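Local coordinates for PROTEIN (hypothetical protein EF0366) (Enterococcus faecalis, PDB 1VPY), which is of unknown function but belongs to the DUF72 family and folds as a TIM alpha/beta barrel, at residues Pro146-Gln158 against Ser175-Val189. Numbering follows the deposited sequence.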
loop_
_atom_site.group_PDB
_atom_site.type_symbol
_atom_site.label_atom_id
_atom_site.label_comp_id
_atom_site.label_asym_id
_atom_site.label_seq_id
_atom_site.Cartn_x
_atom_site.Cartn_y
_atom_site.Cartn_z
ATOM N N PRO A 146 10.628 -4.194 4.157
ATOM C CA PRO A 146 9.200 -4.261 4.485
ATOM C C PRO A 146 8.322 -4.242 3.231
ATOM O O PRO A 146 8.317 -3.256 2.493
ATOM C CB PRO A 146 8.976 -3.000 5.323
ATOM C CG PRO A 146 10.040 -2.048 4.866
ATOM C CD PRO A 146 11.223 -2.892 4.526
ATOM N N ILE A 147 7.597 -5.331 2.994
ATOM C CA ILE A 147 6.760 -5.456 1.802
ATOM C C ILE A 147 5.277 -5.537 2.159
ATOM O O ILE A 147 4.852 -6.426 2.900
ATOM C CB ILE A 147 7.147 -6.688 0.951
ATOM C CG1 ILE A 147 8.621 -6.630 0.532
ATOM C CG2 ILE A 147 6.242 -6.811 -0.265
ATOM C CD1 ILE A 147 9.025 -5.365 -0.209
ATOM N N ALA A 148 4.500 -4.593 1.637
ATOM C CA ALA A 148 3.060 -4.644 1.759
ATOM C C ALA A 148 2.510 -5.215 0.461
ATOM O O ALA A 148 2.726 -4.655 -0.619
ATOM C CB ALA A 148 2.501 -3.265 2.030
ATOM N N ILE A 149 1.821 -6.346 0.569
ATOM C CA ILE A 149 1.243 -7.033 -0.588
ATOM C C ILE A 149 -0.241 -6.681 -0.664
ATOM O O ILE A 149 -0.954 -6.753 0.342
ATOM C CB ILE A 149 1.405 -8.585 -0.454
ATOM C CG1 ILE A 149 2.885 -9.013 -0.443
ATOM C CG2 ILE A 149 0.571 -9.333 -1.486
ATOM C CD1 ILE A 149 3.601 -8.953 -1.783
ATOM N N GLU A 150 -0.696 -6.282 -1.848
ATOM C CA GLU A 150 -2.126 -6.089 -2.104
ATOM C C GLU A 150 -2.637 -6.973 -3.239
ATOM O O GLU A 150 -1.978 -7.093 -4.266
ATOM C CB GLU A 150 -2.437 -4.632 -2.420
ATOM C CG GLU A 150 -3.916 -4.345 -2.363
ATOM C CD GLU A 150 -4.269 -2.957 -2.826
ATOM O OE1 GLU A 150 -3.592 -1.987 -2.411
ATOM O OE2 GLU A 150 -5.243 -2.842 -3.598
ATOM N N LEU A 151 -3.820 -7.563 -3.044
ATOM C CA LEU A 151 -4.461 -8.444 -4.036
ATOM C C LEU A 151 -5.841 -7.913 -4.467
ATOM O O LEU A 151 -6.527 -7.257 -3.676
ATOM C CB LEU A 151 -4.615 -9.860 -3.465
ATOM C CG LEU A 151 -3.481 -10.468 -2.626
ATOM C CD1 LEU A 151 -4.010 -11.540 -1.701
ATOM C CD2 LEU A 151 -2.360 -11.011 -3.489
ATOM N N ARG A 152 -6.232 -8.197 -5.718
ATOM C CA ARG A 152 -7.560 -7.826 -6.257
ATOM C C ARG A 152 -8.354 -9.038 -6.720
ATOM O O ARG A 152 -9.248 -8.912 -7.563
ATOM C CB ARG A 152 -7.461 -6.856 -7.447
ATOM C CG ARG A 152 -6.957 -5.475 -7.126
ATOM C CD ARG A 152 -7.697 -4.390 -7.904
ATOM N NE ARG A 152 -6.965 -3.118 -7.905
ATOM C CZ ARG A 152 -6.641 -2.425 -6.813
ATOM N NH1 ARG A 152 -6.971 -2.871 -5.610
ATOM N NH2 ARG A 152 -5.972 -1.280 -6.914
ATOM N N ASN A 153 -8.031 -10.207 -6.181
ATOM C CA ASN A 153 -8.714 -11.445 -6.563
ATOM C C ASN A 153 -9.204 -12.207 -5.338
ATOM O O ASN A 153 -8.425 -12.501 -4.431
ATOM C CB ASN A 153 -7.788 -12.318 -7.412
ATOM C CG ASN A 153 -8.484 -13.533 -7.963
ATOM O OD1 ASN A 153 -8.772 -14.482 -7.235
ATOM N ND2 ASN A 153 -8.752 -13.520 -9.261
ATOM N N ASN A 154 -10.491 -12.539 -5.322
ATOM C CA ASN A 154 -11.116 -13.128 -4.136
ATOM C C ASN A 154 -10.801 -14.606 -3.871
ATOM O O ASN A 154 -11.160 -15.121 -2.809
ATOM C CB ASN A 154 -12.631 -12.920 -4.160
ATOM C CG ASN A 154 -13.350 -13.999 -4.946
ATOM O OD1 ASN A 154 -14.019 -14.858 -4.369
ATOM N ND2 ASN A 154 -13.198 -13.976 -6.265
ATOM N N SER A 155 -10.150 -15.286 -4.815
ATOM C CA SER A 155 -9.826 -16.711 -4.635
ATOM C C SER A 155 -8.811 -16.908 -3.509
ATOM O O SER A 155 -8.848 -17.921 -2.809
ATOM C CB SER A 155 -9.344 -17.369 -5.937
ATOM O OG SER A 155 -8.033 -16.953 -6.288
ATOM N N TRP A 156 -7.919 -15.930 -3.348
ATOM C CA TRP A 156 -7.018 -15.840 -2.193
ATOM C C TRP A 156 -7.784 -15.821 -0.868
ATOM O O TRP A 156 -7.247 -16.213 0.168
ATOM C CB TRP A 156 -6.184 -14.560 -2.258
ATOM C CG TRP A 156 -5.247 -14.451 -3.425
ATOM C CD1 TRP A 156 -5.390 -13.642 -4.517
ATOM C CD2 TRP A 156 -4.007 -15.149 -3.604
ATOM N NE1 TRP A 156 -4.324 -13.801 -5.368
ATOM C CE2 TRP A 156 -3.462 -14.723 -4.835
ATOM C CE3 TRP A 156 -3.307 -16.100 -2.850
ATOM C CZ2 TRP A 156 -2.245 -15.209 -5.325
ATOM C CZ3 TRP A 156 -2.102 -16.587 -3.342
ATOM C CH2 TRP A 156 -1.584 -16.139 -4.567
ATOM N N TYR A 157 -9.029 -15.347 -0.913
ATOM C CA TYR A 157 -9.841 -15.138 0.282
ATOM C C TYR A 157 -10.928 -16.190 0.498
ATOM O O TYR A 157 -11.605 -16.169 1.531
ATOM C CB TYR A 157 -10.471 -13.747 0.244
ATOM C CG TYR A 157 -9.468 -12.624 0.365
ATOM C CD1 TYR A 157 -9.092 -12.130 1.616
ATOM C CD2 TYR A 157 -8.896 -12.051 -0.769
ATOM C CE1 TYR A 157 -8.172 -11.089 1.734
ATOM C CE2 TYR A 157 -7.973 -11.011 -0.664
ATOM C CZ TYR A 157 -7.618 -10.533 0.591
ATOM O OH TYR A 157 -6.710 -9.505 0.694
ATOM N N GLN A 158 -11.088 -17.098 -0.469
ATOM C CA GLN A 158 -12.092 -18.161 -0.400
ATOM C C GLN A 158 -11.930 -18.984 0.879
ATOM O O GLN A 158 -10.805 -19.316 1.258
ATOM C CB GLN A 158 -12.023 -19.069 -1.637
ATOM C CG GLN A 158 -12.826 -18.564 -2.831
ATOM N N SER A 175 3.163 -7.905 4.820
ATOM C CA SER A 175 2.069 -7.151 5.412
ATOM C C SER A 175 0.888 -7.150 4.431
ATOM O O SER A 175 0.877 -6.381 3.465
ATOM C CB SER A 175 2.518 -5.731 5.752
ATOM O OG SER A 175 1.447 -5.001 6.319
ATOM N N LEU A 176 -0.089 -8.029 4.653
ATOM C CA LEU A 176 -1.197 -8.156 3.697
ATOM C C LEU A 176 -2.116 -6.949 3.798
ATOM O O LEU A 176 -2.693 -6.678 4.855
ATOM C CB LEU A 176 -1.982 -9.448 3.895
ATOM C CG LEU A 176 -3.165 -9.666 2.942
ATOM C CD1 LEU A 176 -2.704 -9.954 1.508
ATOM C CD2 LEU A 176 -4.058 -10.794 3.443
ATOM N N VAL A 177 -2.240 -6.231 2.689
ATOM C CA VAL A 177 -2.963 -4.968 2.673
ATOM C C VAL A 177 -4.461 -5.164 2.898
ATOM O O VAL A 177 -5.123 -5.907 2.158
ATOM C CB VAL A 177 -2.678 -4.175 1.383
ATOM C CG1 VAL A 177 -3.647 -3.017 1.233
ATOM C CG2 VAL A 177 -1.214 -3.667 1.379
ATOM N N ILE A 178 -4.985 -4.525 3.944
ATOM C CA ILE A 178 -6.419 -4.572 4.207
ATOM C C ILE A 178 -7.109 -3.551 3.313
ATOM O O ILE A 178 -6.778 -2.358 3.361
ATOM C CB ILE A 178 -6.757 -4.308 5.684
ATOM C CG1 ILE A 178 -5.933 -5.239 6.586
ATOM C CG2 ILE A 178 -8.258 -4.507 5.906
ATOM C CD1 ILE A 178 -5.903 -4.846 8.017
ATOM N N VAL A 179 -8.051 -4.022 2.490
ATOM C CA VAL A 179 -8.644 -3.165 1.462
ATOM C C VAL A 179 -10.148 -2.915 1.571
ATOM O O VAL A 179 -10.939 -3.840 1.752
ATOM C CB VAL A 179 -8.327 -3.656 0.032
ATOM C CG1 VAL A 179 -6.847 -3.537 -0.245
ATOM C CG2 VAL A 179 -8.839 -5.096 -0.198
ATOM N N ASP A 180 -10.522 -1.644 1.457
ATOM C CA ASP A 180 -11.904 -1.269 1.210
ATOM C C ASP A 180 -11.975 -0.845 -0.243
ATOM O O ASP A 180 -11.254 0.061 -0.661
ATOM C CB ASP A 180 -12.352 -0.130 2.123
ATOM C CG ASP A 180 -13.840 0.112 2.046
ATOM O OD1 ASP A 180 -14.612 -0.825 2.363
ATOM O OD2 ASP A 180 -14.246 1.224 1.644
ATOM N N GLU A 181 -12.819 -1.518 -1.016
ATOM C CA GLU A 181 -12.891 -1.281 -2.452
ATOM C C GLU A 181 -14.228 -1.760 -3.044
ATOM O O GLU A 181 -14.957 -2.517 -2.399
ATOM C CB GLU A 181 -11.686 -1.928 -3.156
ATOM C CG GLU A 181 -11.624 -3.448 -3.056
ATOM C CD GLU A 181 -10.410 -4.027 -3.753
ATOM O OE1 GLU A 181 -9.275 -3.773 -3.280
ATOM O OE2 GLU A 181 -10.592 -4.736 -4.771
ATOM N N PRO A 182 -14.561 -1.312 -4.268
ATOM C CA PRO A 182 -15.835 -1.670 -4.887
ATOM C C PRO A 182 -16.071 -3.180 -4.949
ATOM O O PRO A 182 -15.158 -3.941 -5.260
ATOM C CB PRO A 182 -15.699 -1.098 -6.296
ATOM C CG PRO A 182 -14.765 0.016 -6.142
ATOM C CD PRO A 182 -13.769 -0.439 -5.150
ATOM N N GLN A 183 -17.289 -3.602 -4.644
ATOM C CA GLN A 183 -17.609 -5.017 -4.658
ATOM C C GLN A 183 -18.111 -5.460 -6.032
ATOM O O GLN A 183 -19.266 -5.219 -6.384
ATOM C CB GLN A 183 -18.630 -5.340 -3.567
ATOM C CG GLN A 183 -18.076 -5.182 -2.162
ATOM C CD GLN A 183 -16.946 -6.148 -1.880
ATOM O OE1 GLN A 183 -17.138 -7.369 -1.879
ATOM N NE2 GLN A 183 -15.758 -5.609 -1.645
ATOM N N ILE A 184 -17.227 -6.080 -6.812
ATOM C CA ILE A 184 -17.621 -6.684 -8.087
ATOM C C ILE A 184 -18.271 -8.046 -7.803
ATOM O O ILE A 184 -17.637 -8.915 -7.200
ATOM C CB ILE A 184 -16.422 -6.869 -9.059
ATOM C CG1 ILE A 184 -15.581 -5.591 -9.158
ATOM C CG2 ILE A 184 -16.911 -7.295 -10.441
ATOM C CD1 ILE A 184 -14.182 -5.818 -9.753
ATOM N N PRO A 185 -19.542 -8.232 -8.216
ATOM C CA PRO A 185 -20.250 -9.503 -7.968
ATOM C C PRO A 185 -19.395 -10.752 -8.260
ATOM O O PRO A 185 -19.317 -11.655 -7.420
ATOM C CB PRO A 185 -21.447 -9.440 -8.928
ATOM C CG PRO A 185 -21.700 -7.980 -9.140
ATOM C CD PRO A 185 -20.384 -7.252 -8.935
ATOM N N THR A 186 -18.744 -10.771 -9.425
ATOM C CA THR A 186 -17.953 -11.913 -9.901
ATOM C C THR A 186 -16.536 -11.991 -9.312
ATOM O O THR A 186 -15.823 -12.976 -9.520
ATOM C CB THR A 186 -17.841 -11.910 -11.447
ATOM O OG1 THR A 186 -17.343 -10.634 -11.881
ATOM C CG2 THR A 186 -19.197 -12.192 -12.098
ATOM N N ASN A 187 -16.125 -10.954 -8.588
ATOM C CA ASN A 187 -14.820 -10.950 -7.938
ATOM C C ASN A 187 -14.841 -10.123 -6.643
ATOM O O ASN A 187 -14.177 -9.079 -6.545
ATOM C CB ASN A 187 -13.746 -10.444 -8.911
ATOM C CG ASN A 187 -12.353 -10.943 -8.559
ATOM O OD1 ASN A 187 -12.186 -12.047 -8.033
ATOM N ND2 ASN A 187 -11.342 -10.132 -8.856
ATOM N N PRO A 188 -15.610 -10.589 -5.640
ATOM C CA PRO A 188 -15.806 -9.770 -4.445
ATOM C C PRO A 188 -14.623 -9.815 -3.465
ATOM O O PRO A 188 -14.583 -10.669 -2.567
ATOM C CB PRO A 188 -17.087 -10.352 -3.828
ATOM C CG PRO A 188 -17.142 -11.765 -4.298
ATOM C CD PRO A 188 -16.323 -11.879 -5.556
ATOM N N VAL A 189 -13.672 -8.899 -3.650
ATOM C CA VAL A 189 -12.535 -8.748 -2.741
ATOM C C VAL A 189 -13.012 -8.148 -1.416
ATOM O O VAL A 189 -13.479 -7.009 -1.393
ATOM C CB VAL A 189 -11.449 -7.826 -3.338
ATOM C CG1 VAL A 189 -10.290 -7.652 -2.356
ATOM C CG2 VAL A 189 -10.961 -8.364 -4.666
HETATM O O HOH W 1 -4.896 -7.317 -0.084
HETATM O O HOH W 2 -6.582 -7.940 2.884
#
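E150 runs from its strand across the valines of the neighbouring strand, and each of its atoms can be assigned a partner. CB lies 3.8 Å from V177 CB. With CG anti to the backbone N (chi1 -166°) and the chain extended beyond it, CG then meets both V177 CG1 and V179 CG1, and CD rests 3.7 Å from V179 CG1. At the tip the two oxygens part: OE1 pairs with R204, while OE2 accepts from H206 and forms a salt bridge with R152 NH1 at 2.7 Å, weak as a hydrogen bond. That same NH1 makes a longer salt bridge to E181 OE1 at 3.4 Å, so the arginine joins two carboxylates whose facing oxygens, E150 OE2 and E181 OE1, are 4.2 Å apart, and its charge probably offsets their repulsion. Earlier along the two strands, S175 N bonds I147 O, I149 N bonds S175 O, and V177 N bonds I149 O at 2.7 Å. These are the backbone bonds of a parallel pair, strands 147-150 and 175-180, neighbours in the TIM barrel and joined by helix 162-171 as a beta-alpha-beta unit. Where the strands diverge, a water accepts from L151 N, donates to V177 O and bonds Y157 OH; a second links the latter two. Beyond the C-terminal ends of the strands, N187 OD1 takes two donors from N154: the backbone N, nearly straight at 177°, and ND2 at 2.8 Å, with the amide planes 76° apart.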